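Local coordinates for aminotransferase class-III (Sphaerobacter thermophilus DSM 20745, PDB 6K8H), which belongs to the class-III aminotransferases, a family of vitamin B6-dependent proteins of fold type I, and is assembled here from two subunits, at residues 108-113 with 330-335; 36-41 with 69-74; 138-143 with 300-305. All blocks are in the same frame, centred on the assembly; numbering follows the deposited sequence.

Along the chain, interaction 2 closes first; interaction 1 then opens on helix 102-114, interaction 3 opens and closes within the span between its two segments, and interaction 1 closes last, at the end of helix 322-334. The centres of interactions 1 and 2 lie about 24 Å apart, those of 1 and 3 about 25 Å, and those of 2 and 3 about 32 Å; their nearest atoms are about 7, 9 and 21 Å apart, so none touch. Interactions 1 and 3 each have one helix, 102-114 or 127-142, that packs on the seven-stranded sheet, whereas interaction 2 joins two non-sheet segments near the bound ligand. All three lie where the chain also meets the second subunit.

Interaction 1: 108-113 with 330-335; sequences AELLTE and TAMRKL
Leu-110 reaches across from helix 102-114 to Met-332 and Arg-333 of helix 322-334, and it makes the close contacts from its segment. On the turn before it, Ala-108 and Glu-109 face elsewhere: small Ala-108 lets Val-121 of strand 120-124 and Val-29 of the second subunit come close, while Glu-109 OE1 forms a salt bridge with Arg-25 of that subunit. With CG anti to the backbone N, chi1 of Leu-110 (-177°) carries the fork toward the other helix, where both methyls bear on Met-332 CB, crossing it at a slant. Leu-110 CD2 lies 3.7 Å from Met-332 CB, and CD1 is 3.9 Å from the same CB. CD1 also touches the aliphatic root of Arg-333, Leu-110 CD1 to Arg-333 CG 3.9 Å; the arginine, an exposed residue, then runs on extended, so a long residue can be oily at its base and charged at its end. Met-332, unbranched and bent at chi2 and chi3, turns its sulfur end aside, where the side chain also packs on Ile-283. Leu-111 touches Phe-123 of strand 120-124, with its end turned somewhat toward helix 322-334. Thr-112 turns its hydroxyl back into its own helix, OG1 giving a 2.8 Å hydrogen bond to Ala-108 O, which takes the Thr-112 backbone N on its opposite face. Helix 102-114 is therefore held between strand 120-124, helix 322-334 and the second subunit, while helix 322-334 has helix 81-91 as a further neighbour.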
ATOM      1  N   ALA B 108      -0.553  17.527   5.782  1.00  8.89           N
ATOM      2  CA  ALA B 108      -0.605  17.258   7.214  1.00 10.05           C
ATOM      3  C   ALA B 108      -1.181  18.447   7.986  1.00 12.13           C
ATOM      4  O   ALA B 108      -1.959  18.264   8.935  1.00 11.24           O
ATOM      5  CB  ALA B 108       0.791  16.886   7.719  1.00  7.90           C
ATOM      6  N   GLU B 109      -0.811  19.673   7.595  1.00 10.21           N
ATOM      7  CA  GLU B 109      -1.369  20.861   8.233  1.00  9.68           C
ATOM      8  C   GLU B 109      -2.889  20.913   8.068  1.00 13.87           C
ATOM      9  O   GLU B 109      -3.619  21.180   9.033  1.00 16.26           O
ATOM     10  CB  GLU B 109      -0.691  22.115   7.669  1.00 13.98           C
ATOM     11  CG  GLU B 109       0.620  22.462   8.401  1.00 16.12           C
ATOM     12  CD  GLU B 109       1.507  23.462   7.653  1.00 17.32           C
ATOM     13  OE1 GLU B 109       1.188  23.819   6.499  1.00 17.31           O
ATOM     14  OE2 GLU B 109       2.539  23.876   8.226  1.00 14.47           O
ATOM     15  N   LEU B 110      -3.394  20.620   6.863  1.00 12.99           N
ATOM     16  CA  LEU B 110      -4.847  20.622   6.680  1.00 11.87           C
ATOM     17  C   LEU B 110      -5.530  19.561   7.551  1.00 11.72           C
ATOM     18  O   LEU B 110      -6.514  19.850   8.252  1.00 10.70           O
ATOM     19  CB  LEU B 110      -5.198  20.415   5.205  1.00 10.32           C
ATOM     20  CG  LEU B 110      -6.698  20.457   4.855  1.00 12.50           C
ATOM     21  CD1 LEU B 110      -6.914  21.007   3.434  1.00 14.99           C
ATOM     22  CD2 LEU B 110      -7.356  19.081   5.001  1.00 11.38           C
ATOM     23  N   LEU B 111      -5.040  18.313   7.496  1.00 11.78           N
ATOM     24  CA  LEU B 111      -5.679  17.238   8.259  1.00 10.76           C
ATOM     25  C   LEU B 111      -5.650  17.517   9.758  1.00 10.43           C
ATOM     26  O   LEU B 111      -6.646  17.291  10.455  1.00 10.12           O
ATOM     27  CB  LEU B 111      -5.008  15.887   7.972  1.00  7.78           C
ATOM     28  CG  LEU B 111      -5.289  15.277   6.589  1.00  8.43           C
ATOM     29  CD1 LEU B 111      -4.499  13.975   6.400  1.00  6.48           C
ATOM     30  CD2 LEU B 111      -6.771  15.039   6.394  1.00  5.76           C
ATOM     31  N   THR B 112      -4.516  17.980  10.289  1.00  9.28           N
ATOM     32  CA  THR B 112      -4.473  18.233  11.727  1.00 10.86           C
ATOM     33  C   THR B 112      -5.311  19.450  12.102  1.00 11.74           C
ATOM     34  O   THR B 112      -5.845  19.504  13.216  1.00 13.94           O
ATOM     35  CB  THR B 112      -3.026  18.403  12.232  1.00 12.26           C
ATOM     36  OG1 THR B 112      -2.357  19.425  11.489  1.00 13.64           O
ATOM     37  CG2 THR B 112      -2.246  17.096  12.120  1.00  8.90           C
ATOM     38  N   GLU B 113      -5.471  20.421  11.193  1.00 11.98           N
ATOM     39  CA  GLU B 113      -6.328  21.560  11.508  1.00 10.32           C
ATOM     40  C   GLU B 113      -7.788  21.139  11.585  1.00 13.75           C
ATOM     41  O   GLU B 113      -8.541  21.641  12.431  1.00 18.24           O
ATOM     42  CB  GLU B 113      -6.154  22.670  10.466  1.00 18.03           C
ATOM     43  CG  GLU B 113      -5.017  23.647  10.765  1.00 28.55           C
ATOM     44  CD  GLU B 113      -4.394  24.269   9.506  1.00 38.78           C
ATOM     45  OE1 GLU B 113      -5.110  24.452   8.485  1.00 37.66           O
ATOM     46  OE2 GLU B 113      -3.179  24.582   9.548  1.00 40.83           O
ATOM     47  N   THR B 330      -5.772  19.472  -2.829  1.00  9.40           N
ATOM     48  CA  THR B 330      -6.829  20.093  -3.633  1.00 11.46           C
ATOM     49  C   THR B 330      -8.196  19.502  -3.307  1.00 12.58           C
ATOM     50  O   THR B 330      -9.169  20.238  -3.075  1.00  9.46           O
ATOM     51  CB  THR B 330      -6.506  19.930  -5.120  1.00 11.30           C
ATOM     52  OG1 THR B 330      -5.168  20.386  -5.357  1.00 12.90           O
ATOM     53  CG2 THR B 330      -7.471  20.724  -5.994  1.00 11.22           C
ATOM     54  N   ALA B 331      -8.288  18.164  -3.269  1.00 10.01           N
ATOM     55  CA  ALA B 331      -9.566  17.512  -2.976  1.00 10.58           C
ATOM     56  C   ALA B 331     -10.127  17.971  -1.639  1.00  9.94           C
ATOM     57  O   ALA B 331     -11.314  18.306  -1.525  1.00 10.75           O
ATOM     58  CB  ALA B 331      -9.395  15.990  -2.979  1.00  8.74           C
ATOM     59  N   MET B 332      -9.278  18.010  -0.612  1.00  7.94           N
ATOM     60  CA  MET B 332      -9.754  18.394   0.708  1.00  9.83           C
ATOM     61  C   MET B 332     -10.091  19.876   0.762  1.00  8.59           C
ATOM     62  O   MET B 332     -11.090  20.257   1.377  1.00 10.46           O
ATOM     63  CB  MET B 332      -8.714  18.028   1.766  1.00  9.04           C
ATOM     64  CG  MET B 332      -8.465  16.535   1.904  1.00  9.03           C
ATOM     65  SD  MET B 332      -9.969  15.568   2.182  1.00 11.89           S
ATOM     66  CE  MET B 332     -10.369  16.062   3.861  1.00 13.87           C
ATOM     67  N   ARG B 333      -9.283  20.730   0.118  1.00  6.64           N
ATOM     68  CA  ARG B 333      -9.586  22.157   0.140  1.00  8.24           C
ATOM     69  C   ARG B 333     -10.919  22.453  -0.519  1.00  9.40           C
ATOM     70  O   ARG B 333     -11.588  23.421  -0.142  1.00 11.32           O
ATOM     71  CB  ARG B 333      -8.487  22.969  -0.547  1.00 11.74           C
ATOM     72  CG  ARG B 333      -7.338  23.340   0.393  1.00 15.39           C
ATOM     73  CD  ARG B 333      -6.262  24.161  -0.326  1.00 12.16           C
ATOM     74  NE  ARG B 333      -5.151  24.429   0.586  1.00 19.59           N
ATOM     75  CZ  ARG B 333      -3.978  24.938   0.219  1.00 24.20           C
ATOM     76  NH1 ARG B 333      -3.755  25.234  -1.058  1.00 22.98           N
ATOM     77  NH2 ARG B 333      -3.027  25.144   1.131  1.00 28.95           N
ATOM     78  N   LYS B 334     -11.307  21.654  -1.522  1.00 11.18           N
ATOM     79  CA  LYS B 334     -12.615  21.816  -2.147  1.00 10.52           C
ATOM     80  C   LYS B 334     -13.771  21.335  -1.278  1.00 12.04           C
ATOM     81  O   LYS B 334     -14.920  21.711  -1.550  1.00 12.73           O
ATOM     82  CB  LYS B 334     -12.640  21.092  -3.494  1.00 12.96           C
ATOM     83  CG  LYS B 334     -11.747  21.749  -4.535  1.00 15.24           C
ATOM     84  CD  LYS B 334     -11.506  20.860  -5.762  1.00 14.55           C
ATOM     85  CE  LYS B 334     -12.790  20.428  -6.420  1.00 20.08           C
ATOM     86  NZ  LYS B 334     -13.269  21.403  -7.441  1.00 21.46           N
ATOM     87  N   LEU B 335     -13.509  20.493  -0.270  1.00 10.74           N
ATOM     88  CA  LEU B 335     -14.530  20.011   0.669  1.00 11.29           C
ATOM     89  C   LEU B 335     -14.615  20.981   1.844  1.00 10.86           C
ATOM     90  O   LEU B 335     -14.007  20.784   2.897  1.00  9.77           O
ATOM     91  CB  LEU B 335     -14.205  18.609   1.165  1.00 12.49           C
ATOM     92  CG  LEU B 335     -14.488  17.366   0.347  1.00 16.87           C
ATOM     93  CD1 LEU B 335     -14.010  16.161   1.164  1.00 12.67           C
ATOM     94  CD2 LEU B 335     -15.963  17.251  -0.004  1.00 13.90           C
TER

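Interaction 2: 36-41 with 69-74; sequences RTTVYS and NNYTAL
Asn-70 and Tyr-71 receive the side chains of Arg-36 and Thr-38 on a short helical turn, residues 69-72, whose positive phi values make it left-handed. Asparagine is among the residues that tolerate this conformation best, and the turn starts with two of them. Asn-69 opens it with its backbone, its N bonded to Asp-66 OD1 and its O accepting from Leu-74 N at 3.1 Å. Asn-70 offers OD1 to the end of Arg-36, which holds that one oxygen with two nitrogens: NH1 to OD1 is 2.7 Å and NH2 to OD1 is 2.8 Å. Both bonds are bent, N-H...O 142° and 138°, as sharing one oxygen between two nitrogens requires. The oxygen lies in the guanidinium plane, but the amide plane is turned 82° from it; hence NH1 meets a lone pair in the carbonyl plane while NH2 arrives from above that plane. Arg-36 spans the gap because its chain is extended, and CG1 of Val-39 rests over one face of its guanidinium. The other end of the amide, Asn-70 ND2, bonds to Thr-317 O of the second subunit. Tyr-71 extends its ring beside the arginine, Arg-36 NH2 to Tyr-71 CD1 3.7 Å, with the two planes steeply inclined. At its phenol end the methyl of Thr-38 presses in, Thr-38 CG2 to Tyr-71 CZ 3.4 Å; a beta-branched residue presents a compact methyl there. The Tyr-71 side chain is about 6 Å from a bound (5-hydroxy-4,6-dimethylpyridin-3-yl)methyl dihydrogen phosphate. Next, Thr-72 OG1 bonds to Tyr-71 O at 2.6 Å, and its side chain touches Ile-258 and Lys-282 of the ligand pocket. The turn follows strand 63-66 and packs against strand 418-420, while loop 36-41, ahead of strand 48-52, lies against the second subunit.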
ATOM      1  N   ARG B  36      -8.502  -7.212  -8.367  1.00 12.13           N
ATOM      2  CA  ARG B  36      -9.166  -6.571  -7.200  1.00 12.73           C
ATOM      3  C   ARG B  36     -10.424  -7.400  -6.920  1.00  9.40           C
ATOM      4  O   ARG B  36     -11.361  -7.317  -7.723  1.00 12.67           O
ATOM      5  CB  ARG B  36      -9.453  -5.104  -7.527  1.00 10.96           C
ATOM      6  CG  ARG B  36      -9.813  -4.232  -6.336  1.00 13.47           C
ATOM      7  CD  ARG B  36     -10.002  -2.818  -6.845  1.00 11.32           C
ATOM      8  NE  ARG B  36     -10.846  -1.999  -5.995  1.00 16.04           N
ATOM      9  CZ  ARG B  36     -11.322  -0.809  -6.338  1.00 13.16           C
ATOM     10  NH1 ARG B  36     -11.037  -0.300  -7.523  1.00 10.16           N
ATOM     11  NH2 ARG B  36     -12.077  -0.133  -5.493  1.00 12.92           N
ATOM     12  N   THR B  37     -10.466  -8.129  -5.806  1.00  9.08           N
ATOM     13  CA  THR B  37     -11.593  -9.043  -5.620  1.00  9.63           C
ATOM     14  C   THR B  37     -12.924  -8.293  -5.634  1.00 11.75           C
ATOM     15  O   THR B  37     -13.924  -8.795  -6.163  1.00 11.49           O
ATOM     16  CB  THR B  37     -11.440  -9.833  -4.316  1.00 10.30           C
ATOM     17  OG1 THR B  37     -10.123 -10.393  -4.230  1.00 13.23           O
ATOM     18  CG2 THR B  37     -12.456 -10.959  -4.262  1.00 10.48           C
ATOM     19  N   THR B  38     -12.942  -7.080  -5.074  1.00 10.54           N
ATOM     20  CA  THR B  38     -14.179  -6.309  -4.917  1.00 11.64           C
ATOM     21  C   THR B  38     -14.897  -6.059  -6.237  1.00 17.22           C
ATOM     22  O   THR B  38     -16.134  -6.001  -6.264  1.00 17.86           O
ATOM     23  CB  THR B  38     -13.865  -4.971  -4.248  1.00 15.25           C
ATOM     24  OG1 THR B  38     -12.884  -5.174  -3.214  1.00 18.65           O
ATOM     25  CG2 THR B  38     -15.114  -4.374  -3.644  1.00 18.57           C
ATOM     26  N   VAL B  39     -14.156  -5.896  -7.335  1.00 11.36           N
ATOM     27  CA  VAL B  39     -14.755  -5.461  -8.591  1.00 14.94           C
ATOM     28  C   VAL B  39     -15.075  -6.617  -9.517  1.00 14.17           C
ATOM     29  O   VAL B  39     -15.568  -6.386 -10.629  1.00 18.15           O
ATOM     30  CB  VAL B  39     -13.864  -4.426  -9.314  1.00 11.42           C
ATOM     31  CG1 VAL B  39     -13.590  -3.240  -8.406  1.00 15.32           C
ATOM     32  CG2 VAL B  39     -12.559  -5.071  -9.783  1.00 13.23           C
ATOM     33  N   TYR B  40     -14.835  -7.858  -9.094  1.00 11.89           N
ATOM     34  CA  TYR B  40     -15.291  -8.998  -9.875  1.00 14.75           C
ATOM     35  C   TYR B  40     -16.786  -9.238  -9.676  1.00 18.48           C
ATOM     36  O   TYR B  40     -17.300  -9.202  -8.553  1.00 15.77           O
ATOM     37  CB  TYR B  40     -14.535 -10.276  -9.517  1.00 12.30           C
ATOM     38  CG  TYR B  40     -15.091 -11.464 -10.273  1.00 15.97           C
ATOM     39  CD1 TYR B  40     -14.729 -11.708 -11.596  1.00 14.64           C
ATOM     40  CD2 TYR B  40     -16.019 -12.311  -9.686  1.00 16.06           C
ATOM     41  CE1 TYR B  40     -15.256 -12.774 -12.296  1.00 14.34           C
ATOM     42  CE2 TYR B  40     -16.550 -13.376 -10.376  1.00 18.27           C
ATOM     43  CZ  TYR B  40     -16.168 -13.609 -11.674  1.00 20.41           C
ATOM     44  OH  TYR B  40     -16.713 -14.688 -12.329  1.00 21.66           O
ATOM     45  N   SER B  41     -17.471  -9.520 -10.779  1.00 14.82           N
ATOM     46  CA  SER B  41     -18.826 -10.053 -10.759  1.00 16.97           C
ATOM     47  C   SER B  41     -18.966 -11.028 -11.916  1.00 17.35           C
ATOM     48  O   SER B  41     -18.298 -10.887 -12.947  1.00 18.11           O
ATOM     49  CB  SER B  41     -19.879  -8.938 -10.855  1.00 23.05           C
ATOM     50  OG  SER B  41     -19.644  -8.097 -11.975  1.00 18.97           O
ATOM     51  N   ASN B  69     -18.030   5.416  -6.933  1.00  8.04           N
ATOM     52  CA  ASN B  69     -16.900   6.342  -6.868  1.00 10.04           C
ATOM     53  C   ASN B  69     -15.679   5.693  -6.226  1.00  9.58           C
ATOM     54  O   ASN B  69     -15.094   6.208  -5.266  1.00  8.06           O
ATOM     55  CB  ASN B  69     -17.302   7.617  -6.137  1.00  8.97           C
ATOM     56  CG  ASN B  69     -18.489   8.282  -6.783  1.00 12.72           C
ATOM     57  OD1 ASN B  69     -19.606   8.263  -6.245  1.00 13.87           O
ATOM     58  ND2 ASN B  69     -18.267   8.863  -7.957  1.00  8.96           N
ATOM     59  N   ASN B  70     -15.304   4.540  -6.776  1.00 10.82           N
ATOM     60  CA  ASN B  70     -14.188   3.739  -6.275  1.00 10.78           C
ATOM     61  C   ASN B  70     -14.318   3.518  -4.769  1.00 10.24           C
ATOM     62  O   ASN B  70     -13.394   3.756  -3.987  1.00 11.04           O
ATOM     63  CB  ASN B  70     -12.843   4.367  -6.629  1.00 11.90           C
ATOM     64  CG  ASN B  70     -11.752   3.328  -6.734  1.00 10.86           C
ATOM     65  OD1 ASN B  70     -12.036   2.184  -7.068  1.00 14.03           O
ATOM     66  ND2 ASN B  70     -10.512   3.707  -6.435  1.00 13.03           N
ATOM     67  N   TYR B  71     -15.509   3.071  -4.370  1.00 10.73           N
ATOM     68  CA  TYR B  71     -15.834   2.769  -2.980  1.00 10.01           C
ATOM     69  C   TYR B  71     -15.576   3.972  -2.072  1.00 11.84           C
ATOM     70  O   TYR B  71     -14.929   3.872  -1.031  1.00  7.93           O
ATOM     71  CB  TYR B  71     -15.102   1.504  -2.519  1.00  9.09           C
ATOM     72  CG  TYR B  71     -15.833   0.294  -3.085  1.00  9.58           C
ATOM     73  CD1 TYR B  71     -15.560  -0.173  -4.367  1.00 15.66           C
ATOM     74  CD2 TYR B  71     -16.865  -0.303  -2.380  1.00 13.99           C
ATOM     75  CE1 TYR B  71     -16.271  -1.247  -4.909  1.00 18.45           C
ATOM     76  CE2 TYR B  71     -17.569  -1.379  -2.900  1.00 14.27           C
ATOM     77  CZ  TYR B  71     -17.277  -1.843  -4.165  1.00 17.55           C
ATOM     78  OH  TYR B  71     -17.990  -2.909  -4.679  1.00 21.70           O
ATOM     79  N   THR B  72     -16.133   5.117  -2.481  1.00 11.69           N
ATOM     80  CA  THR B  72     -16.210   6.417  -1.789  1.00 10.02           C
ATOM     81  C   THR B  72     -14.920   7.228  -1.870  1.00 10.61           C
ATOM     82  O   THR B  72     -14.868   8.311  -1.260  1.00 11.53           O
ATOM     83  CB  THR B  72     -16.625   6.325  -0.301  1.00  9.66           C
ATOM     84  OG1 THR B  72     -15.532   5.863   0.508  1.00  9.20           O
ATOM     85  CG2 THR B  72     -17.831   5.412  -0.106  1.00 11.65           C
ATOM     86  N   ALA B  73     -13.888   6.763  -2.586  1.00  8.01           N
ATOM     87  CA  ALA B  73     -12.623   7.497  -2.634  1.00  9.34           C
ATOM     88  C   ALA B  73     -12.733   8.798  -3.428  1.00  8.36           C
ATOM     89  O   ALA B  73     -12.087   9.793  -3.088  1.00 10.90           O
ATOM     90  CB  ALA B  73     -11.515   6.617  -3.217  1.00  9.87           C
ATOM     91  N   LEU B  74     -13.481   8.799  -4.522  1.00  9.34           N
ATOM     92  CA  LEU B  74     -13.520   9.953  -5.422  1.00  9.85           C
ATOM     93  C   LEU B  74     -14.751  10.790  -5.096  1.00  9.11           C
ATOM     94  O   LEU B  74     -15.757  10.793  -5.808  1.00  8.26           O
ATOM     95  CB  LEU B  74     -13.483   9.496  -6.881  1.00  8.70           C
ATOM     96  CG  LEU B  74     -12.052   9.314  -7.405  1.00 11.66           C
ATOM     97  CD1 LEU B  74     -11.334   8.144  -6.701  1.00 11.22           C
ATOM     98  CD2 LEU B  74     -12.071   9.117  -8.904  1.00 16.85           C
TER

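Interaction 3: 138-143 with 300-305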
ATOM      1  N   ALA B 138       0.533   0.987  17.942  1.00  8.11           N
ATOM      2  CA  ALA B 138      -0.038   0.632  19.236  1.00  6.69           C
ATOM      3  C   ALA B 138       0.779  -0.449  19.925  1.00  8.52           C
ATOM      4  O   ALA B 138       0.979  -0.404  21.148  1.00 10.48           O
ATOM      5  CB  ALA B 138      -1.488   0.180  19.071  1.00  8.31           C
ATOM      6  N   ARG B 139       1.237  -1.446  19.169  1.00  8.29           N
ATOM      7  CA  ARG B 139       2.121  -2.447  19.763  1.00  8.07           C
ATOM      8  C   ARG B 139       3.397  -1.803  20.299  1.00  8.33           C
ATOM      9  O   ARG B 139       3.853  -2.138  21.398  1.00 10.07           O
ATOM     10  CB  ARG B 139       2.461  -3.541  18.751  1.00  7.96           C
ATOM     11  CG  ARG B 139       1.300  -4.478  18.386  1.00  9.69           C
ATOM     12  CD  ARG B 139       1.802  -5.874  18.019  1.00  9.07           C
ATOM     13  NE  ARG B 139       0.851  -6.627  17.189  1.00  7.94           N
ATOM     14  CZ  ARG B 139       0.909  -6.699  15.860  1.00 12.99           C
ATOM     15  NH1 ARG B 139       1.862  -6.058  15.199  1.00  9.46           N
ATOM     16  NH2 ARG B 139       0.012  -7.407  15.186  1.00 11.05           N
ATOM     17  N   ALA B 140       4.003  -0.890  19.530  1.00  7.87           N
ATOM     18  CA  ALA B 140       5.253  -0.272  19.977  1.00  9.09           C
ATOM     19  C   ALA B 140       5.034   0.630  21.176  1.00 11.39           C
ATOM     20  O   ALA B 140       5.923   0.771  22.022  1.00 12.54           O
ATOM     21  CB  ALA B 140       5.892   0.539  18.843  1.00  5.73           C
ATOM     22  N   TYR B 141       3.881   1.289  21.229  1.00  8.97           N
ATOM     23  CA  TYR B 141       3.605   2.231  22.296  1.00 10.84           C
ATOM     24  C   TYR B 141       3.310   1.494  23.595  1.00 11.70           C
ATOM     25  O   TYR B 141       3.870   1.819  24.647  1.00 11.52           O
ATOM     26  CB  TYR B 141       2.423   3.122  21.905  1.00 11.81           C
ATOM     27  CG  TYR B 141       2.119   4.146  22.955  1.00  9.81           C
ATOM     28  CD1 TYR B 141       2.922   5.265  23.115  1.00 10.78           C
ATOM     29  CD2 TYR B 141       1.055   3.970  23.818  1.00 13.29           C
ATOM     30  CE1 TYR B 141       2.663   6.202  24.114  1.00 15.25           C
ATOM     31  CE2 TYR B 141       0.782   4.887  24.806  1.00 14.52           C
ATOM     32  CZ  TYR B 141       1.583   5.999  24.954  1.00 18.81           C
ATOM     33  OH  TYR B 141       1.283   6.901  25.949  1.00 22.81           O
ATOM     34  N   THR B 142       2.456   0.474  23.530  1.00  9.89           N
ATOM     35  CA  THR B 142       2.037  -0.251  24.719  1.00 11.11           C
ATOM     36  C   THR B 142       2.928  -1.439  25.032  1.00  9.44           C
ATOM     37  O   THR B 142       2.949  -1.886  26.180  1.00 11.39           O
ATOM     38  CB  THR B 142       0.601  -0.760  24.563  1.00 10.54           C
ATOM     39  OG1 THR B 142       0.586  -1.822  23.601  1.00  8.55           O
ATOM     40  CG2 THR B 142      -0.345   0.370  24.124  1.00  5.54           C
ATOM     41  N   GLY B 143       3.636  -1.976  24.038  1.00 10.45           N
ATOM     42  CA  GLY B 143       4.438  -3.172  24.202  1.00 10.56           C
ATOM     43  C   GLY B 143       3.674  -4.474  24.139  1.00 13.37           C
ATOM     44  O   GLY B 143       4.294  -5.541  24.258  1.00 10.84           O
ATOM     45  N   MET B 300       1.932   8.838  18.495  1.00  9.96           N
ATOM     46  CA  MET B 300       2.675   8.915  17.247  1.00 10.59           C
ATOM     47  C   MET B 300       4.178   9.037  17.468  1.00 12.48           C
ATOM     48  O   MET B 300       4.939   8.810  16.524  1.00 10.37           O
ATOM     49  CB  MET B 300       2.157  10.083  16.402  1.00  8.22           C
ATOM     50  CG  MET B 300       0.715   9.907  15.921  1.00  7.33           C
ATOM     51  SD  MET B 300       0.602   8.651  14.643  1.00  9.92           S
ATOM     52  CE  MET B 300       1.525   9.492  13.352  1.00  8.39           C
ATOM     53  N   SER B 301       4.627   9.353  18.691  1.00 10.94           N
ATOM     54  CA  SER B 301       6.062   9.468  18.953  1.00 12.53           C
ATOM     55  C   SER B 301       6.827   8.164  18.731  1.00 14.32           C
ATOM     56  O   SER B 301       8.054   8.203  18.604  1.00 10.65           O
ATOM     57  CB  SER B 301       6.299   9.966  20.378  1.00 13.53           C
ATOM     58  OG  SER B 301       5.860   8.996  21.303  1.00 13.20           O
ATOM     59  N   VAL B 302       6.146   7.014  18.665  1.00  9.80           N
ATOM     60  CA  VAL B 302       6.840   5.765  18.345  1.00 11.71           C
ATOM     61  C   VAL B 302       7.500   5.830  16.972  1.00 13.10           C
ATOM     62  O   VAL B 302       8.414   5.049  16.685  1.00  8.83           O
ATOM     63  CB  VAL B 302       5.880   4.552  18.432  1.00 11.45           C
ATOM     64  CG1 VAL B 302       5.246   4.486  19.811  1.00 11.60           C
ATOM     65  CG2 VAL B 302       4.801   4.615  17.343  1.00  8.91           C
ATOM     66  N   PHE B 303       7.051   6.746  16.108  1.00  8.46           N
ATOM     67  CA  PHE B 303       7.606   6.914  14.770  1.00 11.40           C
ATOM     68  C   PHE B 303       8.726   7.950  14.688  1.00 11.83           C
ATOM     69  O   PHE B 303       9.405   8.030  13.655  1.00 10.20           O
ATOM     70  CB  PHE B 303       6.505   7.348  13.808  1.00  9.02           C
ATOM     71  CG  PHE B 303       5.439   6.325  13.590  1.00 11.70           C
ATOM     72  CD1 PHE B 303       5.730   5.109  12.986  1.00  9.53           C
ATOM     73  CD2 PHE B 303       4.129   6.594  13.953  1.00 11.83           C
ATOM     74  CE1 PHE B 303       4.730   4.179  12.768  1.00 10.25           C
ATOM     75  CE2 PHE B 303       3.125   5.666  13.731  1.00 10.17           C
ATOM     76  CZ  PHE B 303       3.432   4.456  13.140  1.00  8.96           C
ATOM     77  N   ASP B 304       8.905   8.760  15.714  1.00 10.51           N
ATOM     78  CA  ASP B 304       9.822   9.895  15.667  1.00 12.17           C
ATOM     79  C   ASP B 304      11.263   9.412  15.533  1.00 12.75           C
ATOM     80  O   ASP B 304      11.760   8.726  16.436  1.00 11.68           O
ATOM     81  CB  ASP B 304       9.632  10.716  16.952  1.00 15.13           C
ATOM     82  CG  ASP B 304      10.433  12.011  16.971  1.00 16.25           C
ATOM     83  OD1 ASP B 304      11.369  12.168  16.173  1.00 16.32           O
ATOM     84  OD2 ASP B 304      10.125  12.873  17.823  1.00 19.74           O
ATOM     85  N   PRO B 305      11.971   9.749  14.452  1.00 11.94           N
ATOM     86  CA  PRO B 305      13.359   9.298  14.303  1.00 13.84           C
ATOM     87  C   PRO B 305      14.388  10.269  14.854  1.00 15.97           C
ATOM     88  O   PRO B 305      15.584   9.994  14.747  1.00 12.47           O
ATOM     89  CB  PRO B 305      13.496   9.181  12.779  1.00 13.06           C
ATOM     90  CG  PRO B 305      12.667  10.379  12.279  1.00 10.63           C
ATOM     91  CD  PRO B 305      11.516  10.516  13.272  1.00 14.34           C
TER
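Val-302 lays its CG1 methyl over the backbone of Tyr-141, CG1 to CA 3.7 Å, and meets the Tyr-141 CB at 3.8 Å from that same methyl. The methyl sits at the edge of the tyrosine ring, near its plane. With CG of Tyr-141 anti to the backbone N, chi1 (-178°) sends the side chain past the valine at about a right angle to it, and the turn at chi2 (75°) leaves the ring edge toward the methyl. Its hydroxyl is bonded to Glu-298, just ahead of the 300-305 segment. Ala-140 is small enough to let the valine settle, its CB 4.0 Å from Val-302 CB. Thr-142 OG1 and N both bond to Ala-138 O, from opposite faces of its plane, and Gly-143 leaves the helix at positive phi, a conformation glycine adopts easily. Beyond the contact, Ala-138 packs on strand 216-221, while Met-300 and Phe-303 touch strand 120-124. Helix 127-142, which begins at the ligand-pocket residues Gly-127 and Thr-128, packs locally on the 300-305 turn and flanks the central seven-stranded sheet of the large domain of fold type I.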